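Autophagy protein 5 (Saccharomyces cerevisiae, PDB 2DYO) is required for autophagic vesicle formation, cytoplasm-to-vacuole transport, mitophagy and nucleophagy, and is joined covalently to ATG12 in the cell. Local coordinates at residues S21-F26 against H122-D127; E45-N50 against K175-V180; S197-H202 against I223-V228. One frame throughout, in Å; residues are numbered along the deposited sequence.

Interaction 1 of 3, residues S21-F26 against H122-D127; sequences SIDPSF and HLVMGD
S21 pairs with H122, and I22 with L123, in parallel register. L123 N donates to S21 O at 2.8 Å, and D23 N, just beyond strand 15-22, donates to L123 O at 3.2 Å.

Most of the apolar contacts gather round F26, in the 3-10 turn that follows. M125 CE stands over the centre of one ring face, 3.4 Å from the F26 centroid; L123 CD1 lies over the opposite face nearer the rim, 3.8 Å from F26 CE2. The flexible methionine bends at its third torsion (81°), which brings its methyl onto the ring with SD farther off in a Met-aromatic contact. A serine in place of F26 would probably open a gap between L123 CD1 and M125 CE and set the methionine end free to turn.

Two waters link the polar side chains of D23, S25 and H122. One joins D23 OD2 to H122 ND1 (2.8 Å from ND1); another donates to D23 OD1, accepts from M125 N and meets S25 OG at 2.6 Å, so both carboxylate oxygens of D23 are used.

Helix 52-59 covers I22 and L123 through I55. Parallel first and last strands side by side within a mixed sheet, with a helix across it, mark the ubiquitin-like beta-grasp fold, here UblA.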
loop_
_atom_site.group_PDB
_atom_site.type_symbol
_atom_site.label_atom_id
_atom_site.label_comp_id
_atom_site.label_asym_id
_atom_site.label_seq_id
_atom_site.Cartn_x
_atom_site.Cartn_y
_atom_site.Cartn_z
ATOM N N SER A 21 -4.108 -4.639 -17.120
ATOM C CA SER A 21 -4.749 -5.256 -18.270
ATOM C C SER A 21 -6.231 -5.406 -17.967
ATOM O O SER A 21 -6.614 -5.824 -16.873
ATOM C CB SER A 21 -4.139 -6.627 -18.554
ATOM O OG SER A 21 -4.345 -7.497 -17.459
ATOM N N ILE A 22 -7.062 -5.056 -18.940
ATOM C CA ILE A 22 -8.511 -5.140 -18.792
ATOM C C ILE A 22 -9.002 -6.414 -19.465
ATOM O O ILE A 22 -8.894 -6.545 -20.684
ATOM C CB ILE A 22 -9.204 -3.938 -19.472
ATOM C CG1 ILE A 22 -8.561 -2.628 -19.003
ATOM C CG2 ILE A 22 -10.697 -3.957 -19.174
ATOM C CD1 ILE A 22 -8.588 -2.422 -17.499
ATOM N N ASP A 23 -9.537 -7.352 -18.683
ATOM C CA ASP A 23 -10.033 -8.599 -19.258
ATOM C C ASP A 23 -11.035 -8.326 -20.372
ATOM O O ASP A 23 -11.843 -7.408 -20.277
ATOM C CB ASP A 23 -10.691 -9.479 -18.194
ATOM C CG ASP A 23 -9.685 -10.294 -17.405
ATOM O OD1 ASP A 23 -10.113 -11.215 -16.679
ATOM O OD2 ASP A 23 -8.468 -10.017 -17.505
ATOM N N PRO A 24 -10.991 -9.130 -21.443
ATOM C CA PRO A 24 -11.906 -8.960 -22.577
ATOM C C PRO A 24 -13.381 -9.004 -22.182
ATOM O O PRO A 24 -14.240 -8.498 -22.905
ATOM C CB PRO A 24 -11.505 -10.099 -23.518
ATOM C CG PRO A 24 -10.964 -11.142 -22.587
ATOM C CD PRO A 24 -10.143 -10.319 -21.626
ATOM N N SER A 25 -13.669 -9.595 -21.027
ATOM C CA SER A 25 -15.039 -9.690 -20.539
ATOM C C SER A 25 -15.694 -8.310 -20.444
ATOM O O SER A 25 -16.916 -8.194 -20.522
ATOM C CB SER A 25 -15.063 -10.372 -19.168
ATOM O OG SER A 25 -14.276 -9.660 -18.229
ATOM N N PHE A 26 -14.875 -7.272 -20.284
ATOM C CA PHE A 26 -15.356 -5.891 -20.175
ATOM C C PHE A 26 -15.508 -5.214 -21.534
ATOM O O PHE A 26 -16.255 -4.244 -21.675
ATOM C CB PHE A 26 -14.375 -5.024 -19.368
ATOM C CG PHE A 26 -14.323 -5.336 -17.900
ATOM C CD1 PHE A 26 -13.698 -6.487 -17.437
ATOM C CD2 PHE A 26 -14.873 -4.454 -16.976
ATOM C CE1 PHE A 26 -13.619 -6.753 -16.071
ATOM C CE2 PHE A 26 -14.801 -4.709 -15.612
ATOM C CZ PHE A 26 -14.173 -5.860 -15.158
ATOM N N HIS A 122 -4.627 -7.184 -13.361
ATOM C CA HIS A 122 -5.693 -7.470 -14.312
ATOM C C HIS A 122 -7.049 -7.157 -13.682
ATOM O O HIS A 122 -7.343 -7.605 -12.574
ATOM C CB HIS A 122 -5.647 -8.949 -14.715
ATOM C CG HIS A 122 -4.267 -9.448 -15.023
ATOM N ND1 HIS A 122 -3.824 -9.680 -16.308
ATOM C CD2 HIS A 122 -3.220 -9.728 -14.210
ATOM C CE1 HIS A 122 -2.564 -10.079 -16.274
ATOM N NE2 HIS A 122 -2.173 -10.116 -15.013
ATOM N N LEU A 123 -7.865 -6.382 -14.393
ATOM C CA LEU A 123 -9.200 -6.020 -13.921
ATOM C C LEU A 123 -10.133 -7.134 -14.391
ATOM O O LEU A 123 -10.234 -7.394 -15.591
ATOM C CB LEU A 123 -9.641 -4.693 -14.543
ATOM C CG LEU A 123 -10.590 -3.741 -13.798
ATOM C CD1 LEU A 123 -11.453 -3.041 -14.822
ATOM C CD2 LEU A 123 -11.462 -4.478 -12.794
ATOM N N VAL A 124 -10.820 -7.775 -13.451
ATOM C CA VAL A 124 -11.723 -8.879 -13.766
ATOM C C VAL A 124 -13.145 -8.673 -13.234
ATOM O O VAL A 124 -13.377 -7.838 -12.359
ATOM C CB VAL A 124 -11.167 -10.198 -13.176
ATOM C CG1 VAL A 124 -12.091 -11.355 -13.494
ATOM C CG2 VAL A 124 -9.779 -10.461 -13.726
ATOM N N MET A 125 -14.095 -9.431 -13.777
ATOM C CA MET A 125 -15.485 -9.356 -13.336
ATOM C C MET A 125 -16.025 -10.762 -13.099
ATOM O O MET A 125 -15.431 -11.743 -13.545
ATOM C CB MET A 125 -16.356 -8.649 -14.375
ATOM C CG MET A 125 -16.523 -9.405 -15.680
ATOM S SD MET A 125 -17.867 -8.704 -16.650
ATOM C CE MET A 125 -17.056 -7.323 -17.408
ATOM N N GLY A 126 -17.150 -10.854 -12.397
ATOM C CA GLY A 126 -17.740 -12.149 -12.113
ATOM C C GLY A 126 -18.978 -12.054 -11.242
ATOM O O GLY A 126 -19.344 -10.967 -10.791
ATOM N N ASP A 127 -19.625 -13.193 -11.008
ATOM C CA ASP A 127 -20.831 -13.238 -10.189
ATOM C C ASP A 127 -20.526 -13.714 -8.776
ATOM O O ASP A 127 -21.081 -13.202 -7.804
ATOM C CB ASP A 127 -21.874 -14.162 -10.826
ATOM C CG ASP A 127 -22.444 -13.597 -12.113
ATOM O OD1 ASP A 127 -23.031 -12.494 -12.069
ATOM O OD2 ASP A 127 -22.308 -14.255 -13.166
HETATM O O HOH W 1 -13.288 -11.020 -16.288
HETATM O O HOH W 2 -6.131 -9.253 -17.821
#

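Interaction 2 of 3, residues E45-N50 against K175-V180; sequences ETYLVN and KFWGSV
The seam between the ubiquitin-like UblA domain and the alpha-helical bundle region is crossed here: the loop 45-50, leading into helix 52-59, rests T46, Y47 and N50 against W177 and V180 of helix 170-182. No direct hydrogen bond links the two segments; the contact is one of side-chain fit plus one bridging water. W177 does most of the reaching. Its CG stands anti to the backbone N (chi1 171°), which carries the long indole out to the loop, and its six-membered edge takes both partners. N50 comes from the opposite direction with its amide plane 70° from the indole plane, ND2 lying 3.6 Å from W177 CZ2 near the ring plane. Y47 meets the same edge with its own, CD2 being 4.0 Å from W177 CH2. A flat aromatic ring suits this spot, because it can meet W177 edge to edge and F276 edge-to-face, so that it touches the UblB part of the chain as well.

One turn on from W177, V180 points toward the loop, its CG1 3.9 Å from T46 OG1 and a little farther from E45 O. R183 hydrogen-bonds both E45 O and V180 O, a second tie between loop and helix, while the backbone of N50 bonds to a chain of another protein in the assembly. The hydroxyl of T46 completes the seam: OG1 donates to a water 2.6 Å away, which in turn donates to V180 O at 2.8 Å.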
loop_
_atom_site.group_PDB
_atom_site.type_symbol
_atom_site.label_atom_id
_atom_site.label_comp_id
_atom_site.label_asym_id
_atom_site.label_seq_id
_atom_site.Cartn_x
_atom_site.Cartn_y
_atom_site.Cartn_z
ATOM N N GLU A 45 2.436 4.500 -1.802
ATOM C CA GLU A 45 1.477 4.969 -0.809
ATOM C C GLU A 45 0.149 5.452 -1.393
ATOM O O GLU A 45 -0.151 6.652 -1.379
ATOM C CB GLU A 45 2.091 6.092 0.029
ATOM C CG GLU A 45 3.397 5.731 0.734
ATOM C CD GLU A 45 3.214 4.826 1.941
ATOM O OE1 GLU A 45 4.177 4.723 2.726
ATOM O OE2 GLU A 45 2.131 4.213 2.111
ATOM N N THR A 46 -0.641 4.514 -1.904
ATOM C CA THR A 46 -1.957 4.837 -2.442
ATOM C C THR A 46 -2.702 3.528 -2.642
ATOM O O THR A 46 -2.202 2.473 -2.255
ATOM C CB THR A 46 -1.861 5.606 -3.791
ATOM O OG1 THR A 46 -3.153 6.132 -4.130
ATOM C CG2 THR A 46 -1.386 4.682 -4.917
ATOM N N TYR A 47 -3.897 3.591 -3.224
ATOM C CA TYR A 47 -4.681 2.386 -3.481
ATOM C C TYR A 47 -4.882 2.226 -4.987
ATOM O O TYR A 47 -5.021 3.219 -5.709
ATOM C CB TYR A 47 -6.072 2.469 -2.842
ATOM C CG TYR A 47 -6.106 2.485 -1.328
ATOM C CD1 TYR A 47 -5.494 1.479 -0.577
ATOM C CD2 TYR A 47 -6.817 3.471 -0.651
ATOM C CE1 TYR A 47 -5.603 1.459 0.818
ATOM C CE2 TYR A 47 -6.929 3.460 0.731
ATOM C CZ TYR A 47 -6.328 2.457 1.460
ATOM O OH TYR A 47 -6.479 2.451 2.829
ATOM N N LEU A 48 -4.934 0.982 -5.452
ATOM C CA LEU A 48 -5.140 0.718 -6.873
ATOM C C LEU A 48 -6.478 1.278 -7.342
ATOM O O LEU A 48 -6.631 1.691 -8.483
ATOM C CB LEU A 48 -5.099 -0.796 -7.144
ATOM C CG LEU A 48 -3.739 -1.499 -7.018
ATOM C CD1 LEU A 48 -3.943 -3.010 -7.125
ATOM C CD2 LEU A 48 -2.800 -1.009 -8.102
ATOM N N VAL A 49 -7.449 1.271 -6.441
ATOM C CA VAL A 49 -8.786 1.757 -6.736
ATOM C C VAL A 49 -8.831 3.243 -7.112
ATOM O O VAL A 49 -9.795 3.712 -7.726
ATOM C CB VAL A 49 -9.715 1.439 -5.560
ATOM C CG1 VAL A 49 -9.842 2.621 -4.629
ATOM C CG2 VAL A 49 -11.047 0.931 -6.078
ATOM N N ASN A 50 -7.783 3.986 -6.772
ATOM C CA ASN A 50 -7.728 5.400 -7.131
ATOM C C ASN A 50 -7.525 5.577 -8.640
ATOM O O ASN A 50 -7.530 6.705 -9.153
ATOM C CB ASN A 50 -6.600 6.093 -6.369
ATOM C CG ASN A 50 -6.943 6.287 -4.909
ATOM O OD1 ASN A 50 -6.086 6.582 -4.076
ATOM N ND2 ASN A 50 -8.223 6.141 -4.596
ATOM N N LYS A 175 -9.208 17.242 3.206
ATOM C CA LYS A 175 -7.907 17.722 2.752
ATOM C C LYS A 175 -6.854 16.631 2.975
ATOM O O LYS A 175 -5.912 16.486 2.197
ATOM C CB LYS A 175 -7.534 18.983 3.540
ATOM C CG LYS A 175 -6.244 19.674 3.124
ATOM C CD LYS A 175 -5.951 20.825 4.086
ATOM C CE LYS A 175 -4.722 21.618 3.686
ATOM N NZ LYS A 175 -4.443 22.716 4.658
ATOM N N PHE A 176 -7.026 15.874 4.052
ATOM C CA PHE A 176 -6.110 14.791 4.392
ATOM C C PHE A 176 -6.159 13.758 3.258
ATOM O O PHE A 176 -5.133 13.435 2.662
ATOM C CB PHE A 176 -6.529 14.177 5.736
ATOM C CG PHE A 176 -5.511 13.234 6.335
ATOM C CD1 PHE A 176 -4.162 13.326 6.002
ATOM C CD2 PHE A 176 -5.908 12.260 7.246
ATOM C CE1 PHE A 176 -3.223 12.455 6.569
ATOM C CE2 PHE A 176 -4.982 11.385 7.818
ATOM C CZ PHE A 176 -3.638 11.483 7.480
ATOM N N TRP A 177 -7.355 13.264 2.944
ATOM C CA TRP A 177 -7.510 12.290 1.863
ATOM C C TRP A 177 -7.056 12.899 0.544
ATOM O O TRP A 177 -6.413 12.240 -0.273
ATOM C CB TRP A 177 -8.971 11.855 1.721
ATOM C CG TRP A 177 -9.217 11.028 0.479
ATOM C CD1 TRP A 177 -9.959 11.379 -0.614
ATOM C CD2 TRP A 177 -8.686 9.728 0.201
ATOM N NE1 TRP A 177 -9.923 10.376 -1.555
ATOM C CE2 TRP A 177 -9.150 9.350 -1.079
ATOM C CE3 TRP A 177 -7.865 8.844 0.913
ATOM C CZ2 TRP A 177 -8.816 8.123 -1.663
ATOM C CZ3 TRP A 177 -7.534 7.622 0.329
ATOM C CH2 TRP A 177 -8.010 7.276 -0.942
ATOM N N GLY A 178 -7.403 14.165 0.344
ATOM C CA GLY A 178 -7.046 14.850 -0.880
ATOM C C GLY A 178 -5.566 14.824 -1.196
ATOM O O GLY A 178 -5.181 14.682 -2.357
ATOM N N SER A 179 -4.736 14.959 -0.165
ATOM C CA SER A 179 -3.289 14.955 -0.344
ATOM C C SER A 179 -2.801 13.642 -0.945
ATOM O O SER A 179 -1.772 13.610 -1.611
ATOM C CB SER A 179 -2.587 15.183 0.994
ATOM O OG SER A 179 -2.801 14.086 1.863
ATOM N N VAL A 180 -3.533 12.558 -0.700
ATOM C CA VAL A 180 -3.157 11.251 -1.241
ATOM C C VAL A 180 -3.305 11.225 -2.763
ATOM O O VAL A 180 -2.510 10.595 -3.464
ATOM C CB VAL A 180 -4.033 10.122 -0.657
ATOM C CG1 VAL A 180 -3.620 8.782 -1.268
ATOM C CG2 VAL A 180 -3.892 10.081 0.865
HETATM O O HOH W 3 -2.991 8.479 -5.168
#

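Interaction 3 of 3, residues S197-H202 against I223-V228; sequences SSRPRH and ISMTGV
I223 meets H202 through the backbone: I223 O receives a CA-H...O contact from H202 CA at 3.2 Å, while the CB of I223 is directed away and the apolar side chain packs on L266 of helix 266-273. S224 follows, bridged to H202 in a single beta bridge, and its CA lies 3.5 Å from H202 CD2. A water donates to R201 O and meets S224 OG and T226 OG1.

M225 has two roles. Its N donates to R201 O at 2.9 Å in a nearly straight bond (167°), although the donor stands above the carbonyl plane. Its side chain, bent at the second and third torsions, stays by the loop 197-202, with CG 4.3 Å from P200 CB; proline and the pliable methionine both also touch Y267.

T226 offers OG1 to R201 NH2 at 3.1 Å, tilted from the guanidinium plane. G227 takes a positive phi (72°), easy for a residue without a side chain.

V228 has its CB directed away but gives its carbonyl to R199. NH2 of R199 bonds V228 O at 2.8 Å, and NH1 makes weak bonds to V228 O and M225 O, both oxygens lying at the guanidinium edge. The extended arginine also meets Y267 in a cation-pi contact. The loop after helix 185-195 is thus tied to the loop after strand 218-219, where M225 to V228 form a type II beta turn, closed by V228 N to M225 O, and R199 binds the carbonyls at its two ends.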
loop_
_atom_site.group_PDB
_atom_site.type_symbol
_atom_site.label_atom_id
_atom_site.label_comp_id
_atom_site.label_asym_id
_atom_site.label_seq_id
_atom_site.Cartn_x
_atom_site.Cartn_y
_atom_site.Cartn_z
ATOM N N SER A 197 1.210 12.753 17.577
ATOM C CA SER A 197 2.623 13.106 17.509
ATOM C C SER A 197 3.294 12.773 18.839
ATOM O O SER A 197 4.462 13.102 19.062
ATOM C CB SER A 197 2.779 14.598 17.201
ATOM O OG SER A 197 2.192 15.395 18.215
ATOM N N SER A 198 2.537 12.120 19.717
ATOM C CA SER A 198 3.032 11.720 21.031
ATOM C C SER A 198 3.555 10.289 20.959
ATOM O O SER A 198 3.472 9.652 19.909
ATOM C CB SER A 198 1.899 11.797 22.052
ATOM O OG SER A 198 0.873 10.874 21.725
ATOM N N ARG A 199 4.086 9.781 22.069
ATOM C CA ARG A 199 4.599 8.415 22.090
ATOM C C ARG A 199 3.439 7.427 22.231
ATOM O O ARG A 199 2.639 7.506 23.162
ATOM C CB ARG A 199 5.611 8.218 23.227
ATOM C CG ARG A 199 6.459 6.951 23.065
ATOM C CD ARG A 199 7.727 6.995 23.909
ATOM N NE ARG A 199 8.661 5.918 23.571
ATOM C CZ ARG A 199 8.498 4.641 23.906
ATOM N NH1 ARG A 199 7.433 4.258 24.601
ATOM N NH2 ARG A 199 9.402 3.741 23.544
ATOM N N PRO A 200 3.349 6.476 21.294
ATOM C CA PRO A 200 2.327 5.428 21.207
ATOM C C PRO A 200 2.002 4.627 22.469
ATOM O O PRO A 200 2.890 4.250 23.235
ATOM C CB PRO A 200 2.860 4.520 20.099
ATOM C CG PRO A 200 3.617 5.462 19.221
ATOM C CD PRO A 200 4.353 6.309 20.229
ATOM N N ARG A 201 0.714 4.371 22.670
ATOM C CA ARG A 201 0.247 3.558 23.786
ATOM C C ARG A 201 0.328 2.111 23.288
ATOM O O ARG A 201 0.607 1.180 24.050
ATOM C CB ARG A 201 -1.198 3.913 24.130
ATOM C CG ARG A 201 -1.348 5.163 24.986
ATOM C CD ARG A 201 -0.728 4.925 26.349
ATOM N NE ARG A 201 -1.226 5.852 27.358
ATOM C CZ ARG A 201 -1.340 5.547 28.646
ATOM N NH1 ARG A 201 -1.801 6.444 29.505
ATOM N NH2 ARG A 201 -1.006 4.336 29.074
ATOM N N HIS A 202 0.076 1.946 21.991
ATOM C CA HIS A 202 0.138 0.648 21.315
ATOM C C HIS A 202 0.624 0.899 19.895
ATOM O O HIS A 202 0.532 2.017 19.399
ATOM C CB HIS A 202 -1.238 -0.017 21.243
ATOM C CG HIS A 202 -1.723 -0.572 22.546
ATOM N ND1 HIS A 202 -2.573 0.123 23.381
ATOM C CD2 HIS A 202 -1.495 -1.763 23.147
ATOM C CE1 HIS A 202 -2.848 -0.619 24.440
ATOM N NE2 HIS A 202 -2.206 -1.768 24.323
ATOM N N ILE A 223 0.307 -4.793 20.716
ATOM C CA ILE A 223 1.640 -4.545 21.254
ATOM C C ILE A 223 1.673 -3.262 22.081
ATOM O O ILE A 223 1.623 -2.158 21.537
ATOM C CB ILE A 223 2.660 -4.462 20.110
ATOM C CG1 ILE A 223 2.718 -5.818 19.394
ATOM C CG2 ILE A 223 4.032 -4.058 20.645
ATOM C CD1 ILE A 223 3.590 -5.834 18.173
ATOM N N SER A 224 1.746 -3.424 23.401
ATOM C CA SER A 224 1.777 -2.293 24.327
ATOM C C SER A 224 3.122 -1.566 24.272
ATOM O O SER A 224 4.176 -2.198 24.229
ATOM C CB SER A 224 1.507 -2.780 25.756
ATOM O OG SER A 224 1.436 -1.692 26.667
ATOM N N MET A 225 3.082 -0.239 24.285
ATOM C CA MET A 225 4.301 0.563 24.221
ATOM C C MET A 225 4.515 1.425 25.453
ATOM O O MET A 225 5.562 2.059 25.597
ATOM C CB MET A 225 4.266 1.472 22.988
ATOM C CG MET A 225 4.290 0.731 21.673
ATOM S SD MET A 225 5.810 -0.208 21.477
ATOM C CE MET A 225 7.001 1.117 21.244
ATOM N N THR A 226 3.526 1.454 26.337
ATOM C CA THR A 226 3.620 2.269 27.535
ATOM C C THR A 226 4.792 1.848 28.419
ATOM O O THR A 226 4.847 0.718 28.889
ATOM C CB THR A 226 2.314 2.195 28.352
ATOM O OG1 THR A 226 1.232 2.727 27.572
ATOM C CG2 THR A 226 2.444 2.994 29.640
ATOM N N GLY A 227 5.736 2.762 28.612
ATOM C CA GLY A 227 6.887 2.493 29.460
ATOM C C GLY A 227 7.939 1.529 28.945
ATOM O O GLY A 227 8.857 1.159 29.692
ATOM N N VAL A 228 7.822 1.122 27.683
ATOM C CA VAL A 228 8.782 0.194 27.092
ATOM C C VAL A 228 9.270 0.675 25.734
ATOM O O VAL A 228 8.688 1.576 25.132
ATOM C CB VAL A 228 8.181 -1.226 26.955
ATOM C CG1 VAL A 228 7.912 -1.810 28.346
ATOM C CG2 VAL A 228 6.890 -1.177 26.144
HETATM O O HOH W 4 -0.046 0.508 26.513
#

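How the interactions relate
From the N terminus, the chain leaves strand 15-22 through 21-26, passes 45-50, and returns at 122-127, where interaction 1 closes the long loop by setting strand 118-126 beside strand 15-22 in the UblA sheet. Interaction 2 opens inside that loop and closes only at 175-180, in the helical region, so the two cross; their nearest atoms are about 8 Å apart. Interaction 2 thereby ties UblA to the helical bundle that follows it in sequence. Interaction 3 comes later, in series with both, joining the loop after helix 185-195 to the loop that follows strand 218-219 of the second ubiquitin-like sheet. Interactions 1 and 3 lie on opposite sides of the chain's centre, their centres 44 Å apart.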